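Local coordinates for protein fluoride-specific ion channel FluC (Bordetella pertussis, PDB 5NKQ) that forms a highly specific fluoride channel in the inner membrane, lowering the toxic fluoride level inside the cell while excluding chloride, at residues 34-39 with 102-107. Sequence-based numbering, arbitrary orientation.
Sequences GWPWGT and AAYAGA
Y104 meets W35 in a T-shaped (edge-to-face) aromatic pair that joins transmembrane helix 98-126 to the turn leading into transmembrane helix 37-59, in the wall of a fluoride pocket of the Fluc channel. The tyrosine runs from the helix past W35 and P36 to T39. Its CB lies 3.7 Å from W35 CH2, near the far rim of the indole. CG, anti to the backbone N (chi1 -178°), carries the ring away from the helix with its edge toward the indole face. Y104 CD1 approaches W35 CZ2 to 3.6 Å. The two six-membered rings stand at 89° with centroids 5.4 Å apart. Farther out, Y104 CE1 passes P36 CD, and Y104 CZ has P36 CG 4.0 Å away, over one face of the phenol. P36, at the N-cap position of helix 37-59 and the centre of an inverse gamma turn, also packs its CD on the indole face that receives Y104, and thus fills the corner between the two rings. Around the indole rim, W35 CH2 reaches the helix backbone, 3.5 Å from Y104 N, and touches A103 CB at 4.0 Å. No hydrogen bond links the two segments directly; E88 of helix 83-95 bridges them instead, its carboxylate bonded through one oxygen to Y104 OH and through the other to T39 OG1. T39 and Y104 both line the fluoride pocket, along with F85 and S108. At its tip, Y104 OH rests against the methyl of T39, 3.5 Å from CG2.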
loop_
_atom_site.group_PDB
_atom_site.type_symbol
_atom_site.label_atom_id
_atom_site.label_comp_id
_atom_site.label_asym_id
_atom_site.label_seq_id
_atom_site.Cartn_x
_atom_site.Cartn_y
_atom_site.Cartn_z
ATOM N N GLY A 34 -0.886 20.342 -3.469
ATOM C CA GLY A 34 -0.833 19.876 -4.840
ATOM C C GLY A 34 -0.277 18.476 -4.993
ATOM O O GLY A 34 -0.572 17.791 -5.976
ATOM N N TRP A 35 0.526 18.034 -4.022
ATOM C CA TRP A 35 1.174 16.732 -4.090
ATOM C C TRP A 35 1.150 16.094 -2.705
ATOM O O TRP A 35 1.508 16.756 -1.714
ATOM C CB TRP A 35 2.611 16.866 -4.598
ATOM C CG TRP A 35 3.239 15.571 -5.015
ATOM C CD1 TRP A 35 3.980 14.729 -4.238
ATOM C CD2 TRP A 35 3.188 14.975 -6.317
ATOM N NE1 TRP A 35 4.391 13.645 -4.974
ATOM C CE2 TRP A 35 3.918 13.772 -6.253
ATOM C CE3 TRP A 35 2.595 15.339 -7.529
ATOM C CZ2 TRP A 35 4.071 12.932 -7.354
ATOM C CZ3 TRP A 35 2.748 14.505 -8.621
ATOM C CH2 TRP A 35 3.480 13.315 -8.525
ATOM N N PRO A 36 0.731 14.831 -2.594
ATOM C CA PRO A 36 0.710 14.145 -1.283
ATOM C C PRO A 36 2.094 13.653 -0.873
ATOM O O PRO A 36 2.406 12.457 -0.884
ATOM C CB PRO A 36 -0.279 12.995 -1.524
ATOM C CG PRO A 36 -0.917 13.256 -2.872
ATOM C CD PRO A 36 0.096 14.021 -3.643
ATOM N N TRP A 37 2.957 14.600 -0.493
ATOM C CA TRP A 37 4.325 14.247 -0.126
ATOM C C TRP A 37 4.375 13.392 1.134
ATOM O O TRP A 37 5.314 12.608 1.310
ATOM C CB TRP A 37 5.168 15.510 0.058
ATOM C CG TRP A 37 5.462 16.235 -1.222
ATOM C CD1 TRP A 37 4.934 17.425 -1.630
ATOM C CD2 TRP A 37 6.352 15.813 -2.263
ATOM N NE1 TRP A 37 5.441 17.773 -2.859
ATOM C CE2 TRP A 37 6.314 16.799 -3.270
ATOM C CE3 TRP A 37 7.177 14.698 -2.442
ATOM C CZ2 TRP A 37 7.068 16.704 -4.438
ATOM C CZ3 TRP A 37 7.927 14.606 -3.604
ATOM C CH2 TRP A 37 7.867 15.602 -4.586
ATOM N N GLY A 38 3.385 13.524 2.019
ATOM C CA GLY A 38 3.389 12.729 3.238
ATOM C C GLY A 38 3.108 11.262 2.975
ATOM O O GLY A 38 3.795 10.382 3.501
ATOM N N THR A 39 2.086 10.978 2.162
ATOM C CA THR A 39 1.803 9.597 1.787
ATOM C C THR A 39 2.968 8.991 1.018
ATOM O O THR A 39 3.342 7.833 1.248
ATOM C CB THR A 39 0.523 9.525 0.952
ATOM O OG1 THR A 39 -0.547 10.171 1.651
ATOM C CG2 THR A 39 0.146 8.072 0.683
ATOM N N ALA A 102 -0.367 9.850 -13.295
ATOM C CA ALA A 102 0.605 8.866 -13.759
ATOM C C ALA A 102 1.965 9.085 -13.109
ATOM O O ALA A 102 2.680 8.122 -12.811
ATOM C CB ALA A 102 0.722 8.920 -15.282
ATOM N N ALA A 103 2.338 10.346 -12.879
ATOM C CA ALA A 103 3.600 10.631 -12.206
ATOM C C ALA A 103 3.553 10.209 -10.743
ATOM O O ALA A 103 4.554 9.731 -10.198
ATOM C CB ALA A 103 3.936 12.117 -12.326
ATOM N N TYR A 104 2.399 10.376 -10.090
ATOM C CA TYR A 104 2.284 9.968 -8.694
ATOM C C TYR A 104 2.283 8.450 -8.562
ATOM O O TYR A 104 2.888 7.903 -7.633
ATOM C CB TYR A 104 1.022 10.565 -8.071
ATOM C CG TYR A 104 0.860 10.236 -6.605
ATOM C CD1 TYR A 104 1.813 10.633 -5.676
ATOM C CD2 TYR A 104 -0.248 9.536 -6.148
ATOM C CE1 TYR A 104 1.670 10.337 -4.335
ATOM C CE2 TYR A 104 -0.400 9.237 -4.807
ATOM C CZ TYR A 104 0.562 9.638 -3.905
ATOM O OH TYR A 104 0.416 9.342 -2.568
ATOM N N ALA A 105 1.607 7.755 -9.479
ATOM C CA ALA A 105 1.653 6.297 -9.473
ATOM C C ALA A 105 3.044 5.793 -9.831
ATOM O O ALA A 105 3.533 4.824 -9.237
ATOM C CB ALA A 105 0.609 5.734 -10.437
ATOM N N GLY A 106 3.700 6.442 -10.794
ATOM C CA GLY A 106 5.045 6.035 -11.164
ATOM C C GLY A 106 6.058 6.291 -10.064
ATOM O O GLY A 106 6.926 5.453 -9.802
ATOM N N ALA A 107 5.964 7.449 -9.406
ATOM C CA ALA A 107 6.876 7.742 -8.306
ATOM C C ALA A 107 6.623 6.836 -7.110
ATOM O O ALA A 107 7.560 6.505 -6.375
ATOM C CB ALA A 107 6.756 9.210 -7.895
#